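PDB 7CNE: sphingomyelinase C from Streptomyces griseocarneus, which belongs to the endonuclease/exonuclease/phosphatase family of enzymes and has the two-sheet alpha/beta architecture of the DNase I-like clan. Local coordinates for residues A214-R219 and A259-T264; Y73-V78 and V111-V116; T14-L19 and S288-V293; D120-D125 and H150-D155; T228-I233 and D241-L246. All coordinates share one frame; numbering follows the deposited sequence.

Interaction 1: A214-R219 and A259-T264; sequences APADSR and AGWRNT
Ser218 and Arg219 pair in parallel with Arg262 and Asn263, and two backbone bonds join the strands: Ser218 N gives to Trp261 O at 3.3 Å, and Asn263 N gives to Ser218 O at 3.1 Å. The close-packed side lies inward. Ala216 CB comes obliquely to CD1 of the Trp261 indole, 4.1 Å away, while indole NE1 is bonded to Val249 O. Asn263 OD1 accepts from Val249 N and, through water 2, also meets Arg219 NH1; the guanidinium and amide planes stand 69° apart. The extended chain of Arg219 carries NE on to a salt bridge with Asp245.

The side bearing Ser218 and Arg262 is looser and more polar. Here Ser218 OG takes a bond from Arg262 NE at 2.9 Å, tilted 17° from the guanidinium plane, and holds water 1 at 2.7 Å. Just before the strand, Asp217 OD2 offers its anti lone pair to Trp261 N at 2.8 Å, as a side-chain acceptor just ahead of the paired residues. Parallel pairing of this kind, with strand 218-221 outermost in its sheet and buried side chains reaching the strand 247-251 of the other, fits the two-sheet sandwich of the DNase I-like fold.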
# COMPACT_ATOMS: atom_id res chain seq x y z
N ALA A 214 -14.03 7.31 6.88
CA ALA A 214 -14.27 8.74 6.74
C ALA A 214 -13.41 9.30 5.61
O ALA A 214 -12.23 8.96 5.51
CB ALA A 214 -13.96 9.47 8.04
N PRO A 215 -13.96 10.12 4.71
CA PRO A 215 -13.10 10.76 3.71
C PRO A 215 -12.12 11.68 4.40
O PRO A 215 -12.37 12.18 5.50
CB PRO A 215 -14.09 11.55 2.84
CG PRO A 215 -15.26 11.80 3.73
CD PRO A 215 -15.35 10.58 4.63
N ALA A 216 -10.96 11.86 3.77
CA ALA A 216 -10.05 12.89 4.25
C ALA A 216 -10.74 14.24 4.15
O ALA A 216 -11.61 14.45 3.30
CB ALA A 216 -8.75 12.88 3.43
N ASP A 217 -10.38 15.15 5.06
CA ASP A 217 -10.91 16.50 4.95
C ASP A 217 -10.41 17.19 3.69
O ASP A 217 -11.09 18.07 3.15
CB ASP A 217 -10.53 17.30 6.20
CG ASP A 217 -11.18 16.73 7.45
OD1 ASP A 217 -12.42 16.72 7.52
OD2 ASP A 217 -10.45 16.26 8.36
N SER A 218 -9.24 16.80 3.18
CA SER A 218 -8.78 17.32 1.91
C SER A 218 -7.85 16.31 1.27
O SER A 218 -7.11 15.60 1.96
CB SER A 218 -8.08 18.68 2.04
OG SER A 218 -6.93 18.62 2.87
N ARG A 219 -7.93 16.22 -0.06
CA ARG A 219 -7.00 15.44 -0.86
C ARG A 219 -6.26 16.44 -1.74
O ARG A 219 -6.86 17.05 -2.64
CB ARG A 219 -7.71 14.36 -1.66
CG ARG A 219 -6.74 13.36 -2.32
CD ARG A 219 -7.45 12.17 -3.00
NE ARG A 219 -6.48 11.35 -3.72
CZ ARG A 219 -5.76 10.37 -3.16
NH1 ARG A 219 -5.93 10.06 -1.88
NH2 ARG A 219 -4.89 9.70 -3.90
N ALA A 259 -8.30 16.41 13.40
CA ALA A 259 -9.05 17.29 12.52
C ALA A 259 -8.17 17.70 11.34
O ALA A 259 -6.94 17.73 11.42
CB ALA A 259 -9.55 18.52 13.27
N GLY A 260 -8.83 18.02 10.22
CA GLY A 260 -8.09 18.47 9.06
C GLY A 260 -7.17 17.42 8.50
O GLY A 260 -6.04 17.73 8.09
N TRP A 261 -7.62 16.17 8.47
CA TRP A 261 -6.82 15.08 7.94
C TRP A 261 -6.68 15.21 6.43
O TRP A 261 -7.67 15.38 5.71
CB TRP A 261 -7.47 13.74 8.30
CG TRP A 261 -6.67 12.55 7.90
CD1 TRP A 261 -6.93 11.69 6.87
CD2 TRP A 261 -5.49 12.07 8.55
NE1 TRP A 261 -5.97 10.70 6.83
CE2 TRP A 261 -5.08 10.91 7.85
CE3 TRP A 261 -4.73 12.51 9.64
CZ2 TRP A 261 -3.95 10.18 8.22
CZ3 TRP A 261 -3.62 11.79 10.01
CH2 TRP A 261 -3.23 10.64 9.30
N ARG A 262 -5.45 15.11 5.94
CA ARG A 262 -5.14 15.31 4.53
C ARG A 262 -4.46 14.07 3.95
O ARG A 262 -3.72 13.37 4.64
CB ARG A 262 -4.25 16.56 4.36
CG ARG A 262 -3.74 16.82 2.94
CD ARG A 262 -3.08 18.20 2.84
NE ARG A 262 -4.08 19.27 2.93
CZ ARG A 262 -3.85 20.55 2.65
NH1 ARG A 262 -2.64 20.95 2.28
NH2 ARG A 262 -4.84 21.43 2.74
N ASN A 263 -4.73 13.80 2.67
CA ASN A 263 -3.89 12.93 1.83
C ASN A 263 -3.27 13.82 0.76
O ASN A 263 -4.00 14.46 -0.01
CB ASN A 263 -4.69 11.82 1.14
CG ASN A 263 -5.15 10.69 2.08
OD1 ASN A 263 -5.65 9.67 1.60
ND2 ASN A 263 -4.99 10.87 3.39
N THR A 264 -1.94 13.86 0.69
CA THR A 264 -1.25 14.64 -0.34
C THR A 264 -0.54 13.71 -1.31
O THR A 264 0.30 12.90 -0.90
CB THR A 264 -0.25 15.62 0.29
OG1 THR A 264 -0.95 16.47 1.20
CG2 THR A 264 0.39 16.48 -0.79
O HOH W 1 -7.27 19.19 5.52
O HOH W 2 -7.95 10.89 0.17

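Interaction 2: Y73-V78 and V111-V116; sequences YQTPVV and VRKEQV
Lys113 lays its aliphatic chain against the backbone of 73-78, with CD 4.0 Å from Gln74 O and 4.1 Å from Thr75 CA. At the root of the chain, Lys113 CB meets Thr75 CG2 at 4.2 Å, and the two side chains run antiparallel past one another. A bend at the last torsion (chi4 -74°) turns NZ aside to water 3, which accepts at 2.7 Å from Lys113 NZ and gives a weak bond back to Gln74 O.

Farther along, Gln115 reaches out with its chain extended beyond CG and sets OE1 beside Val78, 3.4 Å from Val78 CA and 3.7 Å from Val78 CG1. That oxygen is not left among carbons, since it accepts from Gly79 N; NE2 of the same amide gives to Ser81 O and Thr88 OG1. Three bonds therefore hold the buried amide and fix its rotation. Thr75 OG1 is similarly tied up, bonding to Pro76 O at 2.8 Å and also to Val104 N. Trp85 touches Thr75, Pro76 and Gln115, so it contacts both segments.

The touching parts run only 15° apart, but the two segments come from different sheets: 73-78 starts on an outer strand of the seven-strand sheet, and 112-116 is part of a bulged strand of the six-strand one. No direct hydrogen bond crosses between them. The contact thus rests on the methylenes of Lys113, a water bridge and van der Waals touch, while the Gln115 amide finds its partners outside the two segments.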
# COMPACT_ATOMS: atom_id res chain seq x y z
N TYR A 73 10.43 -0.77 13.68
CA TYR A 73 9.44 -1.79 13.99
C TYR A 73 8.69 -2.13 12.71
O TYR A 73 8.04 -1.26 12.11
CB TYR A 73 8.51 -1.30 15.10
CG TYR A 73 9.29 -0.80 16.31
CD1 TYR A 73 9.77 -1.70 17.26
CD2 TYR A 73 9.55 0.57 16.50
CE1 TYR A 73 10.49 -1.27 18.36
CE2 TYR A 73 10.27 1.02 17.62
CZ TYR A 73 10.73 0.09 18.54
OH TYR A 73 11.45 0.49 19.65
N GLN A 74 8.81 -3.38 12.26
CA GLN A 74 8.35 -3.72 10.93
C GLN A 74 7.62 -5.05 10.92
O GLN A 74 7.91 -5.95 11.73
CB GLN A 74 9.53 -3.75 9.94
CG GLN A 74 10.49 -2.56 10.03
CD GLN A 74 11.57 -2.63 8.97
OE1 GLN A 74 11.70 -3.64 8.28
NE2 GLN A 74 12.33 -1.54 8.80
N THR A 75 6.67 -5.19 9.98
CA THR A 75 6.06 -6.49 9.72
C THR A 75 6.84 -7.22 8.65
O THR A 75 7.57 -6.60 7.87
CB THR A 75 4.62 -6.32 9.26
OG1 THR A 75 4.61 -5.85 7.90
CG2 THR A 75 3.88 -5.33 10.15
N PRO A 76 6.68 -8.54 8.55
CA PRO A 76 7.09 -9.23 7.32
C PRO A 76 6.29 -8.72 6.13
O PRO A 76 5.34 -7.93 6.25
CB PRO A 76 6.78 -10.71 7.61
CG PRO A 76 6.63 -10.80 9.11
CD PRO A 76 6.08 -9.46 9.53
N VAL A 77 6.69 -9.16 4.94
CA VAL A 77 5.86 -8.96 3.76
C VAL A 77 4.67 -9.91 3.84
O VAL A 77 4.85 -11.11 4.05
CB VAL A 77 6.67 -9.17 2.48
CG1 VAL A 77 5.77 -8.99 1.25
CG2 VAL A 77 7.85 -8.21 2.42
N VAL A 78 3.46 -9.37 3.70
CA VAL A 78 2.25 -10.17 3.83
C VAL A 78 2.29 -11.32 2.83
O VAL A 78 2.59 -11.13 1.65
CB VAL A 78 1.00 -9.31 3.59
CG1 VAL A 78 -0.22 -10.19 3.29
CG2 VAL A 78 0.74 -8.39 4.78
N VAL A 111 2.82 -3.30 18.97
CA VAL A 111 2.28 -4.09 20.07
C VAL A 111 1.76 -5.43 19.55
O VAL A 111 1.86 -6.45 20.23
CB VAL A 111 1.17 -3.29 20.79
CG1 VAL A 111 0.46 -4.13 21.84
CG2 VAL A 111 1.76 -2.01 21.42
N ARG A 112 1.19 -5.43 18.35
CA ARG A 112 0.67 -6.64 17.74
C ARG A 112 0.74 -6.49 16.23
O ARG A 112 0.54 -5.39 15.71
CB ARG A 112 -0.78 -6.92 18.17
CG ARG A 112 -1.36 -8.18 17.54
CD ARG A 112 -2.49 -8.75 18.35
NE ARG A 112 -2.97 -10.03 17.81
CZ ARG A 112 -2.64 -11.22 18.30
NH1 ARG A 112 -1.83 -11.31 19.33
NH2 ARG A 112 -3.14 -12.32 17.75
N LYS A 113 1.01 -7.59 15.53
CA LYS A 113 0.99 -7.59 14.07
C LYS A 113 0.39 -8.91 13.57
O LYS A 113 0.79 -9.99 14.03
CB LYS A 113 2.39 -7.36 13.48
CG LYS A 113 3.50 -8.23 14.07
CD LYS A 113 4.85 -7.88 13.43
CE LYS A 113 5.99 -8.67 14.05
NZ LYS A 113 6.29 -8.15 15.42
N GLU A 114 -0.58 -8.81 12.68
CA GLU A 114 -1.17 -9.99 12.05
C GLU A 114 -1.32 -9.74 10.56
O GLU A 114 -1.30 -8.60 10.09
CB GLU A 114 -2.56 -10.35 12.59
CG GLU A 114 -2.79 -10.08 14.05
CD GLU A 114 -4.21 -10.44 14.48
OE1 GLU A 114 -4.97 -10.97 13.64
OE2 GLU A 114 -4.54 -10.20 15.66
N GLN A 115 -1.52 -10.83 9.82
CA GLN A 115 -1.83 -10.75 8.41
C GLN A 115 -3.12 -11.52 8.16
O GLN A 115 -3.44 -12.48 8.87
CB GLN A 115 -0.68 -11.31 7.54
CG GLN A 115 -0.46 -12.80 7.70
CD GLN A 115 0.59 -13.34 6.76
OE1 GLN A 115 1.00 -12.67 5.80
NE2 GLN A 115 1.03 -14.56 7.01
N VAL A 116 -3.86 -11.09 7.15
CA VAL A 116 -5.06 -11.77 6.71
C VAL A 116 -5.03 -11.78 5.19
O VAL A 116 -4.87 -10.72 4.57
CB VAL A 116 -6.34 -11.08 7.23
CG1 VAL A 116 -7.60 -11.80 6.75
CG2 VAL A 116 -6.33 -10.96 8.78
O HOH W 3 7.53 -5.77 15.14

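Interaction 3: T14-L19 and S288-V293; sequences TYNTFL and SGHYPV
Two strands at the heart of the seven-strand sheet begin to pair here, with Thr14 and Val293 as an antiparallel hydrogen-bonded pair: Thr14 N gives to Val293 O at 2.9 Å, and Val293 N gives to Thr14 O at 3.1 Å. Their side chains run together on one face of the sheet. Past this pair the regular backbone pairing stops, and water 5 bridges Asn16 N and Tyr291 O.

Side chains then take over. Asn16 CB sits over one face of the His290 ring in a CH-pi contact, 3.8 Å from the centroid, and the amide plane is nearly parallel to the ring (9°). With CG of Asn16 anti to its own N (chi1 -177°), the amide lies flat over the imidazole, and ND2 bonds to Asp194 and Glu53. His290 ND1 bonds to Asp247, and NE2 to a bound succinic acid, consistent with the stack lining a polar pocket. Ser288 OG closes the far end: it gives to Asn16 O at 2.7 Å and accepts from His290 N in an ST turn. Nearby, the edge of the Tyr15 ring meets His290 O, and Tyr15 CE1 packs on Pro292 CD at 3.7 Å.

Strand 48-54 hydrogen-bonds to the other edge of 14-19, helix 30-39 covers Tyr15 and Thr17 through Ile37, and Val293 leans on strand 261-265.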
# COMPACT_ATOMS: atom_id res chain seq x y z
N THR A 14 1.88 6.02 2.20
CA THR A 14 1.59 4.80 1.47
C THR A 14 2.25 4.91 0.10
O THR A 14 2.17 5.97 -0.54
CB THR A 14 0.07 4.52 1.36
OG1 THR A 14 -0.14 3.31 0.63
CG2 THR A 14 -0.71 5.65 0.70
N TYR A 15 2.92 3.84 -0.33
CA TYR A 15 3.71 3.88 -1.56
C TYR A 15 3.76 2.51 -2.21
O TYR A 15 4.23 1.54 -1.61
CB TYR A 15 5.13 4.37 -1.28
CG TYR A 15 5.95 4.62 -2.52
CD1 TYR A 15 5.45 5.38 -3.58
CD2 TYR A 15 7.24 4.10 -2.64
CE1 TYR A 15 6.23 5.63 -4.72
CE2 TYR A 15 8.01 4.34 -3.76
CZ TYR A 15 7.51 5.10 -4.80
OH TYR A 15 8.31 5.32 -5.90
N ASN A 16 3.31 2.44 -3.46
CA ASN A 16 3.42 1.22 -4.26
C ASN A 16 4.79 1.24 -4.93
O ASN A 16 5.05 2.07 -5.80
CB ASN A 16 2.29 1.16 -5.28
CG ASN A 16 2.31 -0.13 -6.11
OD1 ASN A 16 3.37 -0.61 -6.50
ND2 ASN A 16 1.12 -0.68 -6.39
N THR A 17 5.66 0.29 -4.54
CA THR A 17 7.07 0.31 -4.92
C THR A 17 7.37 -0.34 -6.27
O THR A 17 8.49 -0.18 -6.76
CB THR A 17 7.92 -0.40 -3.87
OG1 THR A 17 7.57 -1.79 -3.84
CG2 THR A 17 7.73 0.22 -2.49
N PHE A 18 6.44 -1.10 -6.85
CA PHE A 18 6.68 -1.78 -8.12
C PHE A 18 7.99 -2.57 -8.11
O PHE A 18 8.84 -2.45 -9.00
CB PHE A 18 6.64 -0.78 -9.28
CG PHE A 18 6.68 -1.43 -10.64
CD1 PHE A 18 5.78 -2.42 -10.98
CD2 PHE A 18 7.62 -1.03 -11.59
CE1 PHE A 18 5.80 -3.02 -12.23
CE2 PHE A 18 7.65 -1.62 -12.85
CZ PHE A 18 6.75 -2.62 -13.16
N LEU A 19 8.17 -3.38 -7.07
CA LEU A 19 9.36 -4.22 -6.96
C LEU A 19 9.00 -5.67 -7.27
O LEU A 19 8.93 -6.54 -6.39
CB LEU A 19 9.99 -4.09 -5.57
CG LEU A 19 10.60 -2.72 -5.26
CD1 LEU A 19 11.02 -2.69 -3.79
CD2 LEU A 19 11.77 -2.41 -6.20
N SER A 288 8.74 4.43 -9.21
CA SER A 288 7.68 3.45 -9.40
C SER A 288 6.63 4.09 -10.29
O SER A 288 6.75 5.26 -10.68
CB SER A 288 7.09 2.97 -8.07
OG SER A 288 6.16 3.88 -7.54
N GLY A 289 5.60 3.31 -10.63
CA GLY A 289 4.53 3.83 -11.44
C GLY A 289 3.51 4.66 -10.69
O GLY A 289 2.70 5.34 -11.31
N HIS A 290 3.55 4.61 -9.36
CA HIS A 290 2.68 5.41 -8.51
C HIS A 290 3.45 6.61 -7.94
O HIS A 290 4.68 6.62 -7.89
CB HIS A 290 2.13 4.57 -7.35
CG HIS A 290 1.11 3.55 -7.76
ND1 HIS A 290 -0.21 3.61 -7.38
CD2 HIS A 290 1.22 2.43 -8.52
CE1 HIS A 290 -0.87 2.59 -7.88
NE2 HIS A 290 -0.02 1.85 -8.58
N TYR A 291 2.71 7.59 -7.54
CA TYR A 291 3.28 8.60 -6.67
C TYR A 291 3.00 8.27 -5.21
O TYR A 291 1.94 7.73 -4.89
CB TYR A 291 2.71 9.98 -7.00
CG TYR A 291 3.09 10.47 -8.38
CD1 TYR A 291 4.42 10.43 -8.82
CD2 TYR A 291 2.13 10.98 -9.25
CE1 TYR A 291 4.77 10.89 -10.10
CE2 TYR A 291 2.46 11.43 -10.52
CZ TYR A 291 3.78 11.39 -10.94
OH TYR A 291 4.10 11.84 -12.20
N PRO A 292 3.94 8.58 -4.32
CA PRO A 292 3.67 8.43 -2.89
C PRO A 292 2.53 9.34 -2.44
O PRO A 292 2.33 10.44 -2.96
CB PRO A 292 4.99 8.83 -2.23
CG PRO A 292 5.60 9.81 -3.23
CD PRO A 292 5.25 9.20 -4.57
N VAL A 293 1.77 8.86 -1.47
CA VAL A 293 0.72 9.64 -0.82
C VAL A 293 1.11 9.78 0.65
O VAL A 293 1.34 8.78 1.34
CB VAL A 293 -0.66 8.98 -0.97
CG1 VAL A 293 -1.68 9.66 -0.05
CG2 VAL A 293 -1.09 9.02 -2.42
O HOH W 4 7.41 6.88 -7.83
O HOH W 5 1.73 4.88 -4.06
O HOH W 6 4.08 1.43 -8.78

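Interaction 4: D120-D125 and H150-D155; sequences DACGAD and HAQSTD
Ala121 and Gln152 bring two irregular loops side by side, and the CA atoms come nearest at Gly123 and Asp155, 5.7 Å apart. Gly123 has positive phi, and its bare CA gives room to the Asp155 carboxylate; Thr154 centres an inverse gamma turn just before Asp155, whose side chain points to 120-125.

Gln152 grips Cys122 at both its backbone N and its O. A bend at its second torsion (chi2 73°) folds the amide over Cys122: OE1 accepts from Cys122 N at 2.9 Å, the donor lying above the carbonyl plane, and NE2 gives to Cys122 O at 3.0 Å. NE2 also bonds in plane to a lone pair of Ser153 O. The loops follow strands 110-117 and 142-150, at one end of the six-strand sheet, and the disulfide from Cys122 to Cys158 ties them covalently beside helix 162-180.

Asp125 takes two bonds from one residue. Its OD1 uses the syn lone pair for Ser153 OG at 2.9 Å, and OD2 is met by Ser153 N at 3.0 Å from above the carboxylate plane. Water 7, sitting 3.4 Å above the centre of the His150 ring, gives to Asp125 OD2 and Ala151 O. Asp155 OD2 receives Ala124 N at 3.0 Å, 72° out of the carboxylate plane, and Gly157 N besides.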
# COMPACT_ATOMS: atom_id res chain seq x y z
N ASP A 120 -11.64 -13.00 -1.16
CA ASP A 120 -12.21 -12.73 -2.47
C ASP A 120 -11.18 -12.04 -3.35
O ASP A 120 -10.57 -11.05 -2.94
CB ASP A 120 -13.46 -11.83 -2.35
CG ASP A 120 -14.54 -12.44 -1.48
OD1 ASP A 120 -14.50 -12.24 -0.25
OD2 ASP A 120 -15.44 -13.12 -2.03
N ALA A 121 -11.00 -12.56 -4.57
CA ALA A 121 -10.07 -11.98 -5.54
C ALA A 121 -10.29 -12.66 -6.88
O ALA A 121 -10.85 -13.76 -6.94
CB ALA A 121 -8.61 -12.13 -5.09
N CYS A 122 -9.85 -12.00 -7.95
CA CYS A 122 -10.01 -12.51 -9.30
C CYS A 122 -8.75 -12.26 -10.11
O CYS A 122 -7.86 -11.50 -9.71
CB CYS A 122 -11.23 -11.89 -10.01
SG CYS A 122 -11.21 -10.08 -10.18
N GLY A 123 -8.68 -12.91 -11.28
CA GLY A 123 -7.53 -12.76 -12.14
C GLY A 123 -6.27 -13.18 -11.43
O GLY A 123 -6.25 -14.15 -10.65
N ALA A 124 -5.19 -12.42 -11.65
CA ALA A 124 -3.89 -12.76 -11.08
C ALA A 124 -3.88 -12.66 -9.57
O ALA A 124 -3.17 -13.42 -8.90
CB ALA A 124 -2.81 -11.84 -11.66
N ASP A 125 -4.66 -11.73 -9.00
CA ASP A 125 -4.66 -11.53 -7.56
C ASP A 125 -5.09 -12.79 -6.80
O ASP A 125 -4.62 -13.04 -5.69
CB ASP A 125 -5.58 -10.37 -7.19
CG ASP A 125 -5.20 -9.06 -7.87
OD1 ASP A 125 -4.93 -9.07 -9.10
OD2 ASP A 125 -5.20 -8.03 -7.16
N HIS A 150 -3.09 -3.83 -0.30
CA HIS A 150 -3.07 -3.59 -1.74
C HIS A 150 -4.28 -4.34 -2.27
O HIS A 150 -4.28 -5.57 -2.29
CB HIS A 150 -1.77 -4.11 -2.36
CG HIS A 150 -1.62 -3.82 -3.82
ND1 HIS A 150 -0.61 -4.37 -4.58
CD2 HIS A 150 -2.34 -3.03 -4.65
CE1 HIS A 150 -0.73 -3.95 -5.83
NE2 HIS A 150 -1.77 -3.13 -5.90
N ALA A 151 -5.34 -3.62 -2.63
CA ALA A 151 -6.61 -4.25 -2.98
C ALA A 151 -6.61 -4.74 -4.43
O ALA A 151 -5.69 -4.49 -5.22
CB ALA A 151 -7.76 -3.27 -2.74
N GLN A 152 -7.67 -5.47 -4.78
CA GLN A 152 -7.78 -6.15 -6.07
C GLN A 152 -7.51 -5.21 -7.25
O GLN A 152 -8.12 -4.14 -7.36
CB GLN A 152 -9.18 -6.76 -6.20
CG GLN A 152 -9.53 -7.27 -7.60
CD GLN A 152 -8.79 -8.54 -7.93
OE1 GLN A 152 -8.79 -9.47 -7.13
NE2 GLN A 152 -8.15 -8.59 -9.10
N SER A 153 -6.63 -5.63 -8.15
CA SER A 153 -6.35 -4.83 -9.33
C SER A 153 -7.39 -5.09 -10.42
O SER A 153 -8.11 -6.10 -10.41
CB SER A 153 -4.95 -5.13 -9.87
OG SER A 153 -4.87 -6.47 -10.34
N THR A 154 -7.48 -4.16 -11.37
CA THR A 154 -8.41 -4.30 -12.49
C THR A 154 -7.72 -5.13 -13.57
O THR A 154 -7.16 -4.62 -14.54
CB THR A 154 -8.86 -2.93 -12.98
OG1 THR A 154 -9.54 -2.26 -11.90
CG2 THR A 154 -9.83 -3.05 -14.16
N ASP A 155 -7.78 -6.45 -13.39
CA ASP A 155 -6.90 -7.40 -14.05
C ASP A 155 -7.55 -8.06 -15.26
O ASP A 155 -8.77 -8.25 -15.31
CB ASP A 155 -6.45 -8.50 -13.08
CG ASP A 155 -5.48 -9.46 -13.72
OD1 ASP A 155 -4.33 -9.04 -13.96
OD2 ASP A 155 -5.86 -10.62 -14.01
O HOH W 7 -3.58 -6.08 -6.20
O HOH W 8 -5.90 -8.12 -3.94

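Interaction 5: T228-I233 and D241-L246; sequences TKENSI and DPREDL
Arg243 reaches Lys229 and Glu230 because its chain bends at the third torsion (chi3 73°), turning the guanidinium back over the 228-230 turn. Thr228, for its part, has OG1 held between its own N and carbonyl carbon (chi1 55°), which turns the hydroxyl toward 241-243. There Thr228 OG1 gives a short bond of 2.7 Å to Asp241 O, tilted well out of the carbonyl plane, and CG of Arg243 rests 3.5 Å from the same OG1. Thr228 is the buried residue of this contact; the other residues that touch are mostly exposed.

Lys229 lies over one face of the guanidinium, its CB 3.9 Å above the plane and offset toward the rim. Its CD comes within 3.3 Å of Arg243 NH1, but the chain carries the charge onward, leaving Lys229 NZ 5.5 Å from Arg243 NH1. Glu230 approaches at the edge: OE2 stands 2.9 Å from Arg243 NH2 in a salt bridge whose hydrogen bond is weak, carboxylate and guanidinium planes lying 66° apart. Glu230 OE1 bonds to Gln267. NH2 of Arg243 has a second carboxylate in Asp227, and this pair of acids probably offsets the crowding of positive charge beside Lys229. Asp227 also accepts from the backbone N of Lys229 and Glu230, which braces the turn.

Just beyond the turn Asn231 caps helix 232-237, whose first residues pack on Tyr284 of strand 281-284, while 241-246 runs on into strand 247-251 at the edge of the six-strand sheet.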
# COMPACT_ATOMS: atom_id res chain seq x y z
N THR A 228 -0.68 7.85 -15.75
CA THR A 228 -0.23 7.22 -16.98
C THR A 228 0.30 8.21 -18.01
O THR A 228 0.78 7.78 -19.07
CB THR A 228 -1.38 6.42 -17.58
OG1 THR A 228 -2.51 7.28 -17.74
CG2 THR A 228 -1.77 5.29 -16.63
N LYS A 229 0.23 9.52 -17.76
CA LYS A 229 0.82 10.49 -18.67
C LYS A 229 2.15 11.05 -18.15
O LYS A 229 3.16 10.97 -18.86
CB LYS A 229 -0.17 11.62 -18.95
CG LYS A 229 0.40 12.75 -19.81
CD LYS A 229 -0.52 13.96 -19.82
CE LYS A 229 -0.20 14.89 -20.99
NZ LYS A 229 1.26 15.17 -21.10
N GLU A 230 2.17 11.56 -16.91
CA GLU A 230 3.34 12.25 -16.36
C GLU A 230 4.31 11.34 -15.63
O GLU A 230 5.47 11.73 -15.42
CB GLU A 230 2.89 13.35 -15.40
CG GLU A 230 2.11 14.48 -16.07
CD GLU A 230 1.78 15.62 -15.13
OE1 GLU A 230 2.60 15.96 -14.24
OE2 GLU A 230 0.68 16.20 -15.27
N ASN A 231 3.89 10.15 -15.19
CA ASN A 231 4.80 9.22 -14.53
C ASN A 231 5.44 8.34 -15.60
O ASN A 231 4.74 7.68 -16.36
CB ASN A 231 4.07 8.39 -13.47
CG ASN A 231 4.98 7.40 -12.77
OD1 ASN A 231 5.44 6.44 -13.39
ND2 ASN A 231 5.25 7.63 -11.49
N SER A 232 6.78 8.33 -15.64
CA SER A 232 7.49 7.69 -16.75
C SER A 232 7.32 6.17 -16.76
O SER A 232 7.27 5.56 -17.84
CB SER A 232 8.97 8.07 -16.72
OG SER A 232 9.63 7.57 -15.57
N ILE A 233 7.22 5.53 -15.58
CA ILE A 233 6.97 4.09 -15.54
C ILE A 233 5.53 3.77 -15.93
O ILE A 233 5.26 2.87 -16.73
CB ILE A 233 7.32 3.51 -14.16
CG1 ILE A 233 8.83 3.61 -13.91
CG2 ILE A 233 6.83 2.05 -14.05
CD1 ILE A 233 9.26 3.18 -12.51
N ASP A 241 -3.98 4.05 -21.26
CA ASP A 241 -4.99 3.98 -20.21
C ASP A 241 -5.14 5.31 -19.49
O ASP A 241 -4.20 6.12 -19.44
CB ASP A 241 -4.63 2.87 -19.21
CG ASP A 241 -4.75 1.49 -19.82
OD1 ASP A 241 -5.90 1.04 -20.04
OD2 ASP A 241 -3.71 0.85 -20.10
N PRO A 242 -6.32 5.59 -18.94
CA PRO A 242 -6.55 6.90 -18.33
C PRO A 242 -5.75 7.05 -17.05
O PRO A 242 -5.39 6.07 -16.39
CB PRO A 242 -8.05 6.90 -18.04
CG PRO A 242 -8.38 5.46 -17.83
CD PRO A 242 -7.48 4.69 -18.77
N ARG A 243 -5.47 8.30 -16.70
CA ARG A 243 -4.86 8.61 -15.42
C ARG A 243 -5.89 8.39 -14.31
O ARG A 243 -7.05 8.77 -14.45
CB ARG A 243 -4.36 10.05 -15.42
CG ARG A 243 -3.68 10.42 -16.74
CD ARG A 243 -3.74 11.91 -16.99
NE ARG A 243 -2.83 12.63 -16.12
CZ ARG A 243 -2.39 13.86 -16.36
NH1 ARG A 243 -2.80 14.50 -17.45
NH2 ARG A 243 -1.56 14.45 -15.50
N GLU A 244 -5.47 7.75 -13.21
CA GLU A 244 -6.35 7.59 -12.07
C GLU A 244 -5.59 7.84 -10.77
O GLU A 244 -4.40 8.18 -10.76
CB GLU A 244 -7.06 6.22 -12.05
CG GLU A 244 -7.38 5.66 -13.43
CD GLU A 244 -8.19 4.37 -13.40
OE1 GLU A 244 -8.07 3.58 -12.45
OE2 GLU A 244 -8.98 4.17 -14.34
N ASP A 245 -6.31 7.69 -9.66
CA ASP A 245 -5.89 8.24 -8.37
C ASP A 245 -6.31 7.23 -7.31
O ASP A 245 -7.46 7.24 -6.86
CB ASP A 245 -6.55 9.60 -8.16
CG ASP A 245 -6.00 10.33 -6.98
OD1 ASP A 245 -4.79 10.17 -6.69
OD2 ASP A 245 -6.79 11.05 -6.32
N LEU A 246 -5.35 6.38 -6.89
CA LEU A 246 -5.67 5.08 -6.30
C LEU A 246 -5.24 4.86 -4.86
O LEU A 246 -5.61 3.83 -4.29
CB LEU A 246 -5.05 3.96 -7.16
CG LEU A 246 -5.36 3.98 -8.66
CD1 LEU A 246 -4.64 2.84 -9.39
CD2 LEU A 246 -6.86 3.87 -8.82

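How the interactions relate
Interaction 3 opens first, at 14-19, and closes last, at 288-293, so its long loop encloses all the others. Within it, interaction 2 joins a strand of each sheet and closes at 116; interaction 4 opens at 120, ties two loops at one end of the six-strand sheet and closes at 155. Interaction 1 then opens at 214-219 and shuts at 259-264 on the far edge of the seven-strand sheet, enclosing the short loop of interaction 5. None of them cross. In space, interactions 1 and 5 touch through Arg219 and Asp245, Asn231 reaches Ser288 between interactions 5 and 3, and Asn16 packs on His150 between interactions 3 and 4.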